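Local coordinates for protein probable branched-chain-amino-acid aminotransferase (Thermotoga maritima MSB8, PDB 3CSW) that probably catalyses the pyridoxal-phosphate-dependent transfer of the amino group between leucine, isoleucine or valine and 2-oxoglutarate, at residues Ala155-Ile166 and Glu176-Leu184; Gly202-Lys210 and Phe236-Val244. All blocks are in the same frame, centred on the assembly; numbering follows the deposited sequence.

Interaction 1 of 2, residues Ala155-Ile166 and Glu176-Leu184; sequences ARREIVDCYDVI and EGSFSNVFL. With PLP (pyridoxal-5'-phosphate), chain E.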
loop_
_atom_site.group_PDB
_atom_site.type_symbol
_atom_site.label_atom_id
_atom_site.label_comp_id
_atom_site.label_asym_id
_atom_site.label_seq_id
_atom_site.Cartn_x
_atom_site.Cartn_y
_atom_site.Cartn_z
ATOM N N ALA A 155 11.566 -16.443 -0.621
ATOM C CA ALA A 155 11.515 -16.585 -2.087
ATOM C C ALA A 155 12.476 -17.649 -2.613
ATOM O O ALA A 155 12.130 -18.408 -3.522
ATOM C CB ALA A 155 11.769 -15.212 -2.791
ATOM N N ARG A 156 13.679 -17.710 -2.063
ATOM C CA ARG A 156 14.629 -18.739 -2.465
ATOM C C ARG A 156 14.139 -20.143 -2.170
ATOM O O ARG A 156 14.499 -21.057 -2.889
ATOM C CB ARG A 156 15.996 -18.541 -1.816
ATOM C CG ARG A 156 16.644 -17.298 -2.305
ATOM C CD ARG A 156 18.111 -17.335 -2.238
ATOM N NE ARG A 156 18.633 -16.052 -2.676
ATOM C CZ ARG A 156 19.823 -15.569 -2.348
ATOM N NH1 ARG A 156 20.654 -16.277 -1.613
ATOM N NH2 ARG A 156 20.193 -14.368 -2.760
ATOM N N ARG A 157 13.314 -20.310 -1.140
ATOM C CA ARG A 157 12.740 -21.617 -0.833
ATOM C C ARG A 157 11.692 -22.072 -1.852
ATOM O O ARG A 157 11.265 -23.223 -1.829
ATOM C CB ARG A 157 12.143 -21.631 0.576
ATOM C CG ARG A 157 13.200 -21.493 1.671
ATOM C CD ARG A 157 12.583 -21.481 3.062
ATOM N NE ARG A 157 12.034 -22.772 3.467
ATOM C CZ ARG A 157 12.739 -23.764 4.004
ATOM N NH1 ARG A 157 14.037 -23.636 4.219
ATOM N NH2 ARG A 157 12.130 -24.897 4.324
ATOM N N GLU A 158 11.276 -21.158 -2.724
ATOM C CA GLU A 158 10.352 -21.452 -3.823
ATOM C C GLU A 158 11.037 -21.947 -5.090
ATOM O O GLU A 158 10.368 -22.350 -6.017
ATOM C CB GLU A 158 9.552 -20.200 -4.192
ATOM C CG GLU A 158 8.627 -19.693 -3.108
ATOM C CD GLU A 158 7.848 -18.452 -3.552
ATOM O OE1 GLU A 158 8.312 -17.744 -4.464
ATOM O OE2 GLU A 158 6.787 -18.180 -2.973
ATOM N N ILE A 159 12.358 -21.912 -5.150
ATOM C CA ILE A 159 13.050 -22.312 -6.364
ATOM C C ILE A 159 13.096 -23.840 -6.394
ATOM O O ILE A 159 13.961 -24.438 -5.764
ATOM C CB ILE A 159 14.476 -21.716 -6.462
ATOM C CG1 ILE A 159 14.451 -20.185 -6.329
ATOM C CG2 ILE A 159 15.106 -22.146 -7.773
ATOM C CD1 ILE A 159 15.832 -19.590 -6.008
ATOM N N VAL A 160 12.139 -24.460 -7.096
ATOM C CA VAL A 160 12.047 -25.916 -7.195
ATOM C C VAL A 160 12.204 -26.364 -8.656
ATOM O O VAL A 160 13.193 -27.015 -8.993
ATOM C CB VAL A 160 10.739 -26.494 -6.560
ATOM C CG1 VAL A 160 10.799 -27.989 -6.532
ATOM C CG2 VAL A 160 10.564 -25.991 -5.153
ATOM N N ASP A 161 11.250 -26.060 -9.529
ATOM C CA ASP A 161 11.449 -26.403 -10.944
ATOM C C ASP A 161 11.667 -25.155 -11.784
ATOM O O ASP A 161 11.034 -24.943 -12.814
ATOM C CB ASP A 161 10.373 -27.328 -11.525
ATOM C CG ASP A 161 8.974 -26.833 -11.303
ATOM O OD1 ASP A 161 8.785 -25.803 -10.587
ATOM O OD2 ASP A 161 8.061 -27.524 -11.850
ATOM N N CYS A 162 12.598 -24.335 -11.315
ATOM C CA CYS A 162 13.020 -23.153 -12.036
ATOM C C CYS A 162 14.407 -22.753 -11.557
ATOM O O CYS A 162 14.958 -23.323 -10.613
ATOM C CB CYS A 162 11.977 -22.020 -11.910
ATOM S SG CYS A 162 11.684 -21.448 -10.245
ATOM N N TYR A 163 14.981 -21.788 -12.247
ATOM C CA TYR A 163 16.299 -21.282 -11.928
ATOM C C TYR A 163 16.289 -20.196 -10.841
ATOM O O TYR A 163 17.127 -20.173 -9.965
ATOM C CB TYR A 163 16.878 -20.703 -13.217
ATOM C CG TYR A 163 18.282 -20.225 -13.114
ATOM C CD1 TYR A 163 19.348 -21.124 -13.236
ATOM C CD2 TYR A 163 18.568 -18.873 -12.961
ATOM C CE1 TYR A 163 20.667 -20.681 -13.188
ATOM C CE2 TYR A 163 19.894 -18.418 -12.902
ATOM C CZ TYR A 163 20.934 -19.323 -13.007
ATOM O OH TYR A 163 22.245 -18.871 -12.950
ATOM N N ASP A 164 15.383 -19.242 -10.971
ATOM C CA ASP A 164 15.170 -18.203 -9.969
ATOM C C ASP A 164 13.689 -17.829 -10.028
ATOM O O ASP A 164 13.009 -18.146 -10.994
ATOM C CB ASP A 164 16.082 -16.992 -10.245
ATOM C CG ASP A 164 16.246 -16.063 -9.031
ATOM O OD1 ASP A 164 15.694 -16.366 -7.957
ATOM O OD2 ASP A 164 16.928 -15.014 -9.149
ATOM N N VAL A 165 13.186 -17.204 -8.967
ATOM C CA VAL A 165 11.827 -16.660 -8.912
ATOM C C VAL A 165 11.901 -15.117 -8.984
ATOM O O VAL A 165 12.852 -14.515 -8.504
ATOM C CB VAL A 165 11.044 -17.125 -7.654
ATOM C CG1 VAL A 165 10.756 -18.638 -7.728
ATOM C CG2 VAL A 165 11.772 -16.744 -6.343
ATOM N N ILE A 166 10.906 -14.498 -9.626
ATOM C CA ILE A 166 10.835 -13.052 -9.790
ATOM C C ILE A 166 9.931 -12.416 -8.710
ATOM O O ILE A 166 8.729 -12.687 -8.646
ATOM C CB ILE A 166 10.326 -12.699 -11.212
ATOM C CG1 ILE A 166 11.122 -13.473 -12.294
ATOM C CG2 ILE A 166 10.336 -11.214 -11.452
ATOM C CD1 ILE A 166 12.644 -13.422 -12.218
ATOM N N GLU A 176 13.055 -7.767 -8.878
ATOM C CA GLU A 176 14.199 -8.552 -9.223
ATOM C C GLU A 176 13.989 -10.017 -8.884
ATOM O O GLU A 176 13.020 -10.367 -8.254
ATOM C CB GLU A 176 15.415 -8.014 -8.451
ATOM C CG GLU A 176 15.283 -8.068 -6.929
ATOM C CD GLU A 176 16.177 -7.067 -6.216
ATOM O OE1 GLU A 176 17.398 -7.070 -6.442
ATOM O OE2 GLU A 176 15.658 -6.273 -5.411
ATOM N N GLY A 177 14.937 -10.865 -9.281
ATOM C CA GLY A 177 14.950 -12.246 -8.834
ATOM C C GLY A 177 15.448 -12.341 -7.396
ATOM O O GLY A 177 15.993 -11.376 -6.876
ATOM N N SER A 178 15.286 -13.522 -6.773
ATOM C CA SER A 178 15.774 -13.782 -5.398
ATOM C C SER A 178 17.308 -13.669 -5.242
ATOM O O SER A 178 17.812 -13.442 -4.135
ATOM C CB SER A 178 15.256 -15.132 -4.859
ATOM O OG SER A 178 15.935 -16.260 -5.403
ATOM N N PHE A 179 18.043 -13.816 -6.342
ATOM C CA PHE A 179 19.511 -13.707 -6.320
ATOM C C PHE A 179 20.083 -13.046 -7.595
ATOM O O PHE A 179 21.291 -13.127 -7.834
ATOM C CB PHE A 179 20.173 -15.088 -6.089
ATOM C CG PHE A 179 19.916 -16.122 -7.196
ATOM C CD1 PHE A 179 20.724 -16.176 -8.344
ATOM C CD2 PHE A 179 18.901 -17.080 -7.066
ATOM C CE1 PHE A 179 20.495 -17.126 -9.333
ATOM C CE2 PHE A 179 18.675 -18.045 -8.059
ATOM C CZ PHE A 179 19.474 -18.052 -9.207
ATOM N N SER A 180 19.233 -12.374 -8.380
ATOM C CA SER A 180 19.626 -11.774 -9.650
ATOM C C SER A 180 18.812 -10.530 -9.946
ATOM O O SER A 180 17.795 -10.334 -9.350
ATOM C CB SER A 180 19.389 -12.778 -10.791
ATOM O OG SER A 180 18.019 -13.214 -10.863
ATOM N N ASN A 181 19.282 -9.691 -10.874
ATOM C CA ASN A 181 18.475 -8.618 -11.440
ATOM C C ASN A 181 17.850 -9.050 -12.781
ATOM O O ASN A 181 18.309 -10.003 -13.427
ATOM C CB ASN A 181 19.273 -7.332 -11.603
ATOM C CG ASN A 181 19.659 -6.695 -10.271
ATOM O OD1 ASN A 181 20.831 -6.734 -9.873
ATOM N ND2 ASN A 181 18.685 -6.095 -9.583
ATOM N N VAL A 182 16.779 -8.354 -13.166
ATOM C CA VAL A 182 15.972 -8.652 -14.361
ATOM C C VAL A 182 16.089 -7.566 -15.429
ATOM O O VAL A 182 16.012 -6.376 -15.148
ATOM C CB VAL A 182 14.470 -8.809 -13.959
ATOM C CG1 VAL A 182 13.508 -8.969 -15.208
ATOM C CG2 VAL A 182 14.337 -9.983 -12.977
ATOM N N PHE A 183 16.271 -8.018 -16.663
ATOM C CA PHE A 183 16.239 -7.175 -17.823
ATOM C C PHE A 183 15.245 -7.760 -18.834
ATOM O O PHE A 183 15.039 -8.983 -18.891
ATOM C CB PHE A 183 17.626 -7.129 -18.493
ATOM C CG PHE A 183 18.667 -6.348 -17.737
ATOM C CD1 PHE A 183 19.286 -6.886 -16.622
ATOM C CD2 PHE A 183 19.062 -5.086 -18.172
ATOM C CE1 PHE A 183 20.271 -6.186 -15.941
ATOM C CE2 PHE A 183 20.033 -4.375 -17.497
ATOM C CZ PHE A 183 20.649 -4.933 -16.378
ATOM N N LEU A 184 14.624 -6.876 -19.615
ATOM C CA LEU A 184 13.789 -7.290 -20.738
ATOM C C LEU A 184 14.174 -6.493 -21.975
ATOM O O LEU A 184 14.792 -5.427 -21.893
ATOM C CB LEU A 184 12.283 -7.186 -20.436
ATOM C CG LEU A 184 11.640 -5.826 -20.181
ATOM C CD1 LEU A 184 10.179 -5.902 -20.491
ATOM C CD2 LEU A 184 11.859 -5.362 -18.739
HETATM N N1 PLP E . 19.161 -9.202 -6.303
HETATM C C2 PLP E . 19.293 -9.868 -5.089
HETATM C C2A PLP E . 18.086 -9.954 -4.208
HETATM C C3 PLP E . 20.534 -10.438 -4.729
HETATM O O3 PLP E . 20.666 -11.174 -3.575
HETATM C C4 PLP E . 21.637 -10.322 -5.609
HETATM C C4A PLP E . 22.952 -10.974 -5.281
HETATM O O4A PLP E . 23.129 -12.181 -5.530
HETATM C C5 PLP E . 21.476 -9.649 -6.833
HETATM C C6 PLP E . 20.239 -9.088 -7.158
HETATM C C5A PLP E . 22.542 -9.691 -7.904
HETATM O O4P PLP E . 23.536 -8.708 -7.648
HETATM P P PLP E . 25.068 -8.846 -8.191
HETATM O O1P PLP E . 25.959 -7.796 -7.497
HETATM O O2P PLP E . 25.091 -8.618 -9.675
HETATM O O3P PLP E . 25.497 -10.266 -7.846
#
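The turn Ser178-Phe179-Ser180, part of the pyridoxal phosphate pocket of this class-IV aminotransferase, is fastened by the carboxylate of Asp164 and the guanidinium of Arg156. Asp164 swings its carboxylate into the turn because CG lies opposite the backbone N (chi1 -162°). OD1 accepts from Ser178 OG at 2.6 Å, on the syn side, and also from the backbone N of its own neighbour Val165, above the carboxylate plane. OD2 is met on its anti lone pair by Ser180 OG at 2.7 Å and on the syn side by Phe179 N, 3.2 Å away in a nearly straight bond. Four N-H and O-H groups therefore hold the buried acid and fix its rotation, which probably keeps it ionised. The carboxylate lies stacked on one face of the Phe179 ring, the planes only 16° apart, with OD2 over the ring centre. Tyr163 O and Ile159 CD1 meet that ring at its edge, while the Tyr163 ring brings CE2 within 3.7 Å of Phe179 CZ.

Arg156 reaches Ser178 O side-on with NE and NH2, at 3.1 and 2.9 Å, both from the same face of the carbonyl; an extended chain from CG to NE carries the group there. Phe179 CB lies over one guanidinium face, and PLP O3 is at the edge. At the pyridine nitrogen, PLP N1 donates to Glu176 OE1 at 2.8 Å, while Glu176 OE2 is held by Arg134 in a salt bridge.

Ile166 and Gly177 form a non-hydrogen-bonded antiparallel pair in the hairpin of strands 164-168 and 174-177. Strand 125-129 flanks 164-168, and strand 181-186 leads from the turn into another sheet, beside strand 234-239.

Interaction 2 of 2, residues Gly202-Lys210 and Phe236-Val244; sequences GITRENVIK and FLTHTSAGV. With PLP (pyridoxal-5'-phosphate), chain E.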
loop_
_atom_site.group_PDB
_atom_site.type_symbol
_atom_site.label_atom_id
_atom_site.label_comp_id
_atom_site.label_asym_id
_atom_site.label_seq_id
_atom_site.Cartn_x
_atom_site.Cartn_y
_atom_site.Cartn_z
ATOM N N GLY A 202 22.648 -4.341 -8.248
ATOM C CA GLY A 202 23.599 -5.373 -8.575
ATOM C C GLY A 202 24.768 -4.860 -9.401
ATOM O O GLY A 202 24.601 -4.000 -10.285
ATOM N N ILE A 203 25.942 -5.384 -9.087
ATOM C CA ILE A 203 27.183 -5.066 -9.800
ATOM C C ILE A 203 27.204 -5.626 -11.241
ATOM O O ILE A 203 27.775 -4.991 -12.129
ATOM C CB ILE A 203 28.418 -5.535 -8.986
ATOM C CG1 ILE A 203 28.483 -4.688 -7.703
ATOM C CG2 ILE A 203 29.720 -5.499 -9.862
ATOM C CD1 ILE A 203 29.469 -5.133 -6.678
ATOM N N THR A 204 26.580 -6.787 -11.476
ATOM C CA THR A 204 26.441 -7.329 -12.852
ATOM C C THR A 204 25.499 -6.457 -13.679
ATOM O O THR A 204 25.775 -6.127 -14.824
ATOM C CB THR A 204 25.914 -8.792 -12.873
ATOM O OG1 THR A 204 26.523 -9.544 -11.823
ATOM C CG2 THR A 204 26.189 -9.480 -14.237
ATOM N N ARG A 205 24.368 -6.103 -13.079
ATOM C CA ARG A 205 23.417 -5.158 -13.672
ATOM C C ARG A 205 24.094 -3.863 -14.150
ATOM O O ARG A 205 23.900 -3.434 -15.262
ATOM C CB ARG A 205 22.335 -4.857 -12.626
ATOM C CG ARG A 205 21.358 -3.728 -12.949
ATOM C CD ARG A 205 20.591 -3.313 -11.722
ATOM N NE ARG A 205 19.567 -2.339 -12.058
ATOM C CZ ARG A 205 19.780 -1.027 -12.135
ATOM N NH1 ARG A 205 20.983 -0.515 -11.884
ATOM N NH2 ARG A 205 18.776 -0.227 -12.449
ATOM N N GLU A 206 24.850 -3.232 -13.277
ATOM C CA GLU A 206 25.553 -2.003 -13.557
ATOM C C GLU A 206 26.457 -2.159 -14.778
ATOM O O GLU A 206 26.413 -1.328 -15.682
ATOM C CB GLU A 206 26.357 -1.645 -12.300
ATOM C CG GLU A 206 27.309 -0.464 -12.314
ATOM C CD GLU A 206 28.268 -0.564 -11.086
ATOM O OE1 GLU A 206 27.817 -0.440 -9.911
ATOM O OE2 GLU A 206 29.460 -0.845 -11.303
ATOM N N ASN A 207 27.258 -3.229 -14.795
ATOM C CA ASN A 207 28.157 -3.541 -15.909
ATOM C C ASN A 207 27.449 -3.791 -17.223
ATOM O O ASN A 207 27.942 -3.373 -18.283
ATOM C CB ASN A 207 29.049 -4.734 -15.568
ATOM C CG ASN A 207 30.269 -4.331 -14.755
ATOM O OD1 ASN A 207 31.123 -3.577 -15.227
ATOM N ND2 ASN A 207 30.376 -4.859 -13.554
ATOM N N VAL A 208 26.293 -4.462 -17.158
ATOM C CA VAL A 208 25.493 -4.747 -18.351
ATOM C C VAL A 208 24.913 -3.455 -18.933
ATOM O O VAL A 208 24.886 -3.308 -20.142
ATOM C CB VAL A 208 24.391 -5.799 -18.061
ATOM C CG1 VAL A 208 23.384 -5.916 -19.221
ATOM C CG2 VAL A 208 25.060 -7.164 -17.752
ATOM N N ILE A 209 24.479 -2.526 -18.079
ATOM C CA ILE A 209 23.970 -1.213 -18.530
ATOM C C ILE A 209 25.067 -0.448 -19.287
ATOM O O ILE A 209 24.834 0.102 -20.391
ATOM C CB ILE A 209 23.388 -0.376 -17.344
ATOM C CG1 ILE A 209 22.095 -1.024 -16.840
ATOM C CG2 ILE A 209 23.097 1.088 -17.758
ATOM C CD1 ILE A 209 21.576 -0.486 -15.520
ATOM N N LYS A 210 26.277 -0.450 -18.722
ATOM C CA LYS A 210 27.431 0.174 -19.374
ATOM C C LYS A 210 27.813 -0.525 -20.671
ATOM O O LYS A 210 28.185 0.128 -21.647
ATOM C CB LYS A 210 28.630 0.219 -18.422
ATOM C CG LYS A 210 28.361 1.072 -17.212
ATOM C CD LYS A 210 29.599 1.285 -16.368
ATOM C CE LYS A 210 29.196 1.764 -14.961
ATOM N NZ LYS A 210 30.170 2.708 -14.359
ATOM N N PHE A 236 16.235 -11.658 -19.631
ATOM C CA PHE A 236 17.429 -12.284 -19.046
ATOM C C PHE A 236 17.679 -11.797 -17.616
ATOM O O PHE A 236 17.113 -10.776 -17.180
ATOM C CB PHE A 236 18.681 -12.132 -19.943
ATOM C CG PHE A 236 19.243 -10.707 -20.066
ATOM C CD1 PHE A 236 20.123 -10.203 -19.110
ATOM C CD2 PHE A 236 18.950 -9.918 -21.177
ATOM C CE1 PHE A 236 20.658 -8.921 -19.233
ATOM C CE2 PHE A 236 19.486 -8.640 -21.315
ATOM C CZ PHE A 236 20.343 -8.139 -20.330
ATOM N N LEU A 237 18.509 -12.563 -16.902
ATOM C CA LEU A 237 18.904 -12.279 -15.538
ATOM C C LEU A 237 20.381 -11.945 -15.476
ATOM O O LEU A 237 21.160 -12.361 -16.339
ATOM C CB LEU A 237 18.653 -13.489 -14.633
ATOM C CG LEU A 237 17.293 -14.173 -14.688
ATOM C CD1 LEU A 237 17.300 -15.451 -13.832
ATOM C CD2 LEU A 237 16.173 -13.193 -14.280
ATOM N N THR A 238 20.776 -11.211 -14.442
ATOM C CA THR A 238 22.185 -10.922 -14.201
ATOM C C THR A 238 22.537 -11.206 -12.735
ATOM O O THR A 238 21.833 -10.783 -11.835
ATOM C CB THR A 238 22.534 -9.431 -14.559
ATOM O OG1 THR A 238 21.830 -8.535 -13.690
ATOM C CG2 THR A 238 22.174 -9.105 -16.003
ATOM N N HIS A 239 23.626 -11.923 -12.498
ATOM C CA HIS A 239 24.146 -12.111 -11.142
ATOM C C HIS A 239 25.637 -12.458 -11.183
ATOM O O HIS A 239 26.142 -12.894 -12.195
ATOM C CB HIS A 239 23.324 -13.149 -10.339
ATOM C CG HIS A 239 23.314 -14.533 -10.914
ATOM N ND1 HIS A 239 24.079 -15.566 -10.397
ATOM C CD2 HIS A 239 22.607 -15.065 -11.938
ATOM C CE1 HIS A 239 23.847 -16.668 -11.088
ATOM N NE2 HIS A 239 22.965 -16.395 -12.030
ATOM N N THR A 240 26.328 -12.259 -10.068
ATOM C CA THR A 240 27.774 -12.398 -9.999
ATOM C C THR A 240 28.351 -13.687 -10.615
ATOM O O THR A 240 29.266 -13.632 -11.455
ATOM C CB THR A 240 28.292 -12.254 -8.522
ATOM O OG1 THR A 240 28.234 -10.878 -8.109
ATOM C CG2 THR A 240 29.718 -12.716 -8.408
ATOM N N SER A 241 27.821 -14.839 -10.205
ATOM C CA SER A 241 28.460 -16.099 -10.561
ATOM C C SER A 241 28.420 -16.391 -12.041
ATOM O O SER A 241 29.423 -16.835 -12.584
ATOM C CB SER A 241 27.901 -17.284 -9.744
ATOM O OG SER A 241 26.501 -17.418 -9.897
ATOM N N ALA A 242 27.300 -16.083 -12.692
ATOM C CA ALA A 242 27.049 -16.502 -14.055
ATOM C C ALA A 242 27.073 -15.387 -15.100
ATOM O O ALA A 242 27.211 -15.680 -16.272
ATOM C CB ALA A 242 25.705 -17.257 -14.120
ATOM N N GLY A 243 26.951 -14.123 -14.702
ATOM C CA GLY A 243 26.933 -13.015 -15.667
ATOM C C GLY A 243 25.541 -12.827 -16.267
ATOM O O GLY A 243 24.585 -12.641 -15.524
ATOM N N VAL A 244 25.422 -12.895 -17.595
ATOM C CA VAL A 244 24.113 -12.780 -18.274
ATOM C C VAL A 244 23.488 -14.163 -18.449
ATOM O O VAL A 244 24.121 -15.055 -18.981
ATOM C CB VAL A 244 24.226 -12.074 -19.644
ATOM C CG1 VAL A 244 22.893 -12.147 -20.424
ATOM C CG2 VAL A 244 24.685 -10.641 -19.472
HETATM N N1 PLP E . 19.161 -9.202 -6.303
HETATM C C2 PLP E . 19.293 -9.868 -5.089
HETATM C C2A PLP E . 18.086 -9.954 -4.208
HETATM C C3 PLP E . 20.534 -10.438 -4.729
HETATM O O3 PLP E . 20.666 -11.174 -3.575
HETATM C C4 PLP E . 21.637 -10.322 -5.609
HETATM C C4A PLP E . 22.952 -10.974 -5.281
HETATM O O4A PLP E . 23.129 -12.181 -5.530
HETATM C C5 PLP E . 21.476 -9.649 -6.833
HETATM C C6 PLP E . 20.239 -9.088 -7.158
HETATM C C5A PLP E . 22.542 -9.691 -7.904
HETATM O O4P PLP E . 23.536 -8.708 -7.648
HETATM P P PLP E . 25.068 -8.846 -8.191
HETATM O O1P PLP E . 25.959 -7.796 -7.497
HETATM O O2P PLP E . 25.091 -8.618 -9.675
HETATM O O3P PLP E . 25.497 -10.266 -7.846
HETATM O O HOH W 1 22.944 -7.911 -11.153
#
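Thr204, in the first turn of helix 203-214, faces strand 234-239, and its side chain divides its contacts between protein and cofactor. CB rests 3.8 Å from Thr238 CB. From there CG2, opposite the backbone N, runs past Thr238 CB at 3.7 Å and packs against the backbone of Gly243. The hydroxyl is turned the other way: OG1 donates to PLP O2P at 2.7 Å and lies beside the carbonyl carbon of His239. Thr204 N adds a second bond to O2P, and Ile203 N binds PLP O1P. This is a phosphate site at the N-terminus of a helix, with Gly202 at the N-cap, so that the helix dipole would be expected to offset part of the phosphate's negative charge. Thr240, just past the strand, closes on O3P with OG1 (2.8 Å) and its backbone N. A water bridges the two segments and the phosphate: it accepts from Arg205 N at 3.0 Å, donates to O2P, and is hydrogen-bonded to Thr238 OG1. One turn along the helix, Val208 packs apolar: CG1 touches the edge of the Phe236 ring at CZ, and CG2 sits 3.9 Å from both Thr238 CG2 and Val244 CG2, with helix 262-276 touching Phe236 and Val244.

How the interactions relate
Along the chain both segments of interaction 1 come first and those of interaction 2 follow; their centres lie 14 Å apart. They meet in one sheet, where strand 181-186 runs antiparallel beside 234-239: Asn181 O probably accepts from Thr238 N, and Ser180 CB packs on Thr238 O. A second join comes from side chains, Tyr163 OH to His239 NE2 at 2.7 Å, a probable hydrogen bond, while the Phe179 and His239 rings meet edge-to-face. Interaction 1 lies along the pyridine ring and interaction 2 holds the phosphate, so the two contacts bind different ends of the same PLP, to which Arg62 is also hydrogen-bonded.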